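Local coordinates for protein E1 (Kluyveromyces marxianus, PDB 3VX6) that activates the ubiquitin-like proteins Atg8 and Atg12 as an E1-like enzyme, so that they can be conjugated to phosphatidylethanolamine and Atg5 in autophagy, at residues 8-20 and 204-216. Sequence-based numbering, arbitrary orientation.
Sequences DLKFAPSFQSFVD and FSHLKDIPSAVTK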
# COMPACT_ATOMS: atom_id res chain seq x y z
N ASP A 8 5.25 21.13 5.60
CA ASP A 8 4.45 20.08 4.90
C ASP A 8 4.78 18.68 5.43
O ASP A 8 5.81 18.47 6.09
CB ASP A 8 4.71 20.13 3.38
CG ASP A 8 3.47 20.56 2.56
OD1 ASP A 8 3.55 20.54 1.31
OD2 ASP A 8 2.42 20.91 3.15
N LEU A 9 3.90 17.74 5.13
CA LEU A 9 4.06 16.35 5.55
C LEU A 9 4.52 15.55 4.34
O LEU A 9 3.87 15.56 3.30
CB LEU A 9 2.74 15.78 6.06
CG LEU A 9 2.69 14.27 6.28
CD1 LEU A 9 3.72 13.88 7.33
CD2 LEU A 9 1.30 13.85 6.70
N LYS A 10 5.65 14.86 4.48
CA LYS A 10 6.20 14.06 3.39
C LYS A 10 5.89 12.59 3.62
O LYS A 10 5.70 12.15 4.75
CB LYS A 10 7.71 14.28 3.27
CG LYS A 10 8.10 15.74 3.19
CD LYS A 10 7.30 16.46 2.11
CE LYS A 10 7.42 17.97 2.24
NZ LYS A 10 6.52 18.70 1.27
N PHE A 11 5.86 11.83 2.54
CA PHE A 11 5.56 10.42 2.65
C PHE A 11 6.65 9.58 2.01
O PHE A 11 7.11 9.88 0.91
CB PHE A 11 4.22 10.15 1.98
CG PHE A 11 3.13 11.06 2.44
CD1 PHE A 11 2.28 10.70 3.49
CD2 PHE A 11 2.95 12.30 1.85
CE1 PHE A 11 1.27 11.55 3.93
CE2 PHE A 11 1.95 13.16 2.28
CZ PHE A 11 1.11 12.79 3.32
N ALA A 12 7.08 8.54 2.70
CA ALA A 12 8.12 7.67 2.17
C ALA A 12 7.49 6.74 1.15
O ALA A 12 6.30 6.46 1.21
CB ALA A 12 8.74 6.84 3.29
N PRO A 13 8.28 6.29 0.17
CA PRO A 13 7.67 5.38 -0.80
C PRO A 13 7.07 4.31 0.10
O PRO A 13 7.72 3.87 1.04
CB PRO A 13 8.87 4.88 -1.60
CG PRO A 13 10.01 4.98 -0.62
CD PRO A 13 9.74 6.31 0.02
N SER A 14 5.82 3.93 -0.16
CA SER A 14 5.12 2.96 0.67
C SER A 14 5.71 1.55 0.80
O SER A 14 5.27 0.77 1.65
CB SER A 14 3.66 2.84 0.21
OG SER A 14 2.95 4.06 0.39
N PHE A 15 6.72 1.23 -0.01
CA PHE A 15 7.31 -0.11 0.02
C PHE A 15 8.53 -0.14 -0.87
O PHE A 15 8.75 0.74 -1.70
CB PHE A 15 6.33 -1.12 -0.56
CG PHE A 15 6.14 -0.94 -2.05
CD1 PHE A 15 5.55 0.22 -2.55
CD2 PHE A 15 6.66 -1.87 -2.95
CE1 PHE A 15 5.49 0.45 -3.93
CE2 PHE A 15 6.61 -1.64 -4.32
CZ PHE A 15 6.02 -0.48 -4.81
N GLN A 16 9.32 -1.20 -0.70
CA GLN A 16 10.49 -1.47 -1.52
C GLN A 16 10.26 -2.91 -1.95
O GLN A 16 10.11 -3.81 -1.11
CB GLN A 16 11.79 -1.36 -0.73
CG GLN A 16 13.00 -1.79 -1.53
CD GLN A 16 14.32 -1.32 -0.93
OE1 GLN A 16 15.39 -1.75 -1.36
NE2 GLN A 16 14.24 -0.43 0.05
N SER A 17 10.19 -3.14 -3.25
CA SER A 17 9.94 -4.48 -3.73
C SER A 17 11.16 -5.38 -3.56
O SER A 17 12.32 -4.93 -3.56
CB SER A 17 9.51 -4.47 -5.20
OG SER A 17 10.57 -4.10 -6.07
N PHE A 18 10.88 -6.65 -3.39
CA PHE A 18 11.91 -7.66 -3.26
C PHE A 18 11.37 -8.85 -3.96
O PHE A 18 10.67 -9.68 -3.36
CB PHE A 18 12.18 -7.98 -1.80
CG PHE A 18 13.22 -7.11 -1.20
CD1 PHE A 18 14.56 -7.31 -1.52
CD2 PHE A 18 12.86 -6.05 -0.39
CE1 PHE A 18 15.53 -6.46 -1.05
CE2 PHE A 18 13.83 -5.19 0.10
CZ PHE A 18 15.17 -5.39 -0.23
N VAL A 19 11.66 -8.93 -5.25
CA VAL A 19 11.18 -10.04 -6.03
C VAL A 19 12.29 -11.06 -6.22
O VAL A 19 13.18 -10.90 -7.06
CB VAL A 19 10.61 -9.57 -7.38
CG1 VAL A 19 9.61 -8.46 -7.16
CG2 VAL A 19 11.73 -9.08 -8.28
N ASP A 20 12.24 -12.10 -5.40
CA ASP A 20 13.20 -13.18 -5.49
C ASP A 20 12.98 -13.78 -6.88
O ASP A 20 11.85 -13.77 -7.38
CB ASP A 20 12.94 -14.24 -4.41
CG ASP A 20 14.00 -15.32 -4.39
OD1 ASP A 20 14.19 -16.00 -5.42
OD2 ASP A 20 14.65 -15.49 -3.33
N PHE A 204 3.75 1.63 7.00
CA PHE A 204 4.63 0.90 6.10
C PHE A 204 5.95 1.61 6.04
O PHE A 204 6.78 1.34 5.18
CB PHE A 204 4.03 0.83 4.70
CG PHE A 204 2.84 -0.06 4.61
CD1 PHE A 204 2.46 -0.84 5.69
CD2 PHE A 204 2.11 -0.13 3.44
CE1 PHE A 204 1.37 -1.67 5.61
CE2 PHE A 204 1.02 -0.96 3.35
CZ PHE A 204 0.64 -1.73 4.44
N SER A 205 6.14 2.55 6.94
CA SER A 205 7.40 3.25 6.96
C SER A 205 7.89 3.20 8.39
O SER A 205 7.09 3.26 9.31
CB SER A 205 7.24 4.69 6.49
OG SER A 205 8.48 5.37 6.47
N HIS A 206 9.20 3.06 8.55
CA HIS A 206 9.83 3.05 9.86
C HIS A 206 10.66 4.32 9.89
O HIS A 206 11.43 4.54 10.84
CB HIS A 206 10.75 1.85 10.04
CG HIS A 206 10.05 0.63 10.55
ND1 HIS A 206 10.72 -0.55 10.81
CD2 HIS A 206 8.75 0.40 10.82
CE1 HIS A 206 9.85 -1.46 11.21
NE2 HIS A 206 8.65 -0.91 11.23
N LEU A 207 10.52 5.13 8.85
CA LEU A 207 11.22 6.40 8.77
C LEU A 207 10.66 7.29 9.87
O LEU A 207 9.45 7.32 10.10
CB LEU A 207 11.00 7.06 7.41
CG LEU A 207 11.85 6.48 6.27
CD1 LEU A 207 11.57 7.26 5.00
CD2 LEU A 207 13.34 6.57 6.63
N LYS A 208 11.54 7.98 10.58
CA LYS A 208 11.10 8.84 11.66
C LYS A 208 10.07 9.87 11.18
O LYS A 208 10.37 10.72 10.35
CB LYS A 208 12.29 9.55 12.30
N ASP A 209 8.86 9.74 11.71
CA ASP A 209 7.73 10.62 11.44
C ASP A 209 7.31 10.79 10.00
O ASP A 209 6.51 11.67 9.67
CB ASP A 209 7.97 11.98 12.07
CG ASP A 209 8.03 11.91 13.58
OD1 ASP A 209 7.30 11.07 14.16
OD2 ASP A 209 8.81 12.68 14.17
N ILE A 210 7.84 9.95 9.13
CA ILE A 210 7.43 10.05 7.75
C ILE A 210 6.64 8.78 7.52
O ILE A 210 7.18 7.68 7.51
CB ILE A 210 8.63 10.15 6.78
CG1 ILE A 210 9.41 11.43 7.07
CG2 ILE A 210 8.13 10.16 5.33
CD1 ILE A 210 10.52 11.69 6.09
N PRO A 211 5.32 8.93 7.39
CA PRO A 211 4.47 7.77 7.16
C PRO A 211 4.57 7.41 5.69
O PRO A 211 4.96 8.24 4.86
CB PRO A 211 3.09 8.29 7.56
CG PRO A 211 3.13 9.68 7.05
CD PRO A 211 4.51 10.16 7.47
N SER A 212 4.21 6.18 5.36
CA SER A 212 4.26 5.75 3.98
C SER A 212 3.29 6.60 3.16
O SER A 212 2.27 7.06 3.67
CB SER A 212 3.91 4.26 3.89
OG SER A 212 2.89 3.94 4.82
N ALA A 213 3.62 6.81 1.89
CA ALA A 213 2.79 7.59 0.99
C ALA A 213 1.35 7.07 0.99
O ALA A 213 0.43 7.74 0.52
CB ALA A 213 3.37 7.54 -0.44
N VAL A 214 1.16 5.88 1.53
CA VAL A 214 -0.17 5.26 1.57
C VAL A 214 -1.10 5.94 2.58
O VAL A 214 -2.32 5.73 2.57
CB VAL A 214 -0.03 3.76 1.86
CG1 VAL A 214 -0.06 3.51 3.36
CG2 VAL A 214 -1.09 2.99 1.12
N THR A 215 -0.53 6.75 3.45
CA THR A 215 -1.30 7.50 4.44
C THR A 215 -2.29 8.47 3.77
O THR A 215 -3.33 8.84 4.35
CB THR A 215 -0.38 8.34 5.35
OG1 THR A 215 0.64 7.51 5.91
CG2 THR A 215 -1.19 8.97 6.48
N LYS A 216 -1.95 8.91 2.57
CA LYS A 216 -2.79 9.83 1.83
C LYS A 216 -4.13 9.22 1.57
O LYS A 216 -5.14 9.92 1.55
CB LYS A 216 -2.13 10.17 0.50
CG LYS A 216 -0.91 11.09 0.61
CD LYS A 216 -0.32 11.36 -0.79
CE LYS A 216 0.88 12.28 -0.69
NZ LYS A 216 1.79 11.87 -1.81
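Ala-12 and Ser-212 form a single beta bridge that ties the N-terminal arm of the Atg7 N-terminal domain to segment 204-216, which leads from strand 198-202 into the helix that runs on to residue 225. Two backbone bonds make it: Ala-12 N to Pro-211 O (3.0 Å) and Ala-213 N to Ala-12 O (2.8 Å). In Phe-11, CG is anti to the carbonyl carbon and beside the backbone N (chi1 -51°), which sets the ring against Lys-216 and Thr-215. There Lys-216 lays its aliphatic chain across one ring face in a CH-pi contact, CG 3.9 Å from the centroid of the Phe-11 ring, while Ser-212 O sits at the ring edge. Pro-211 CG and Thr-215 CB approach the same ring obliquely. An alanine in place of Phe-11 would probably open a gap between Pro-211 and Thr-215 and leave the Lys-216 chain without its aromatic support. Ala-12 CB touches Leu-207 CD1, Ile-210 CG2 and Ser-205 OG. Ser-205 OG braces the Leu-207 to Ile-210 turn, accepting from Leu-207 N in an ST turn and donating to Ile-210 O. Ser-14 OG lies 2.8 Å from Val-214 N and packs on the CB atoms of Ser-212 and Val-214. Beyond, the arm enters strand 16-19, parallel to strand 59-62. In the type I turn from Ser-212 to Thr-215, Ser-212 O takes two bonds from Thr-215, from its N and, in the carbonyl plane, from its OG1 at 2.8 Å.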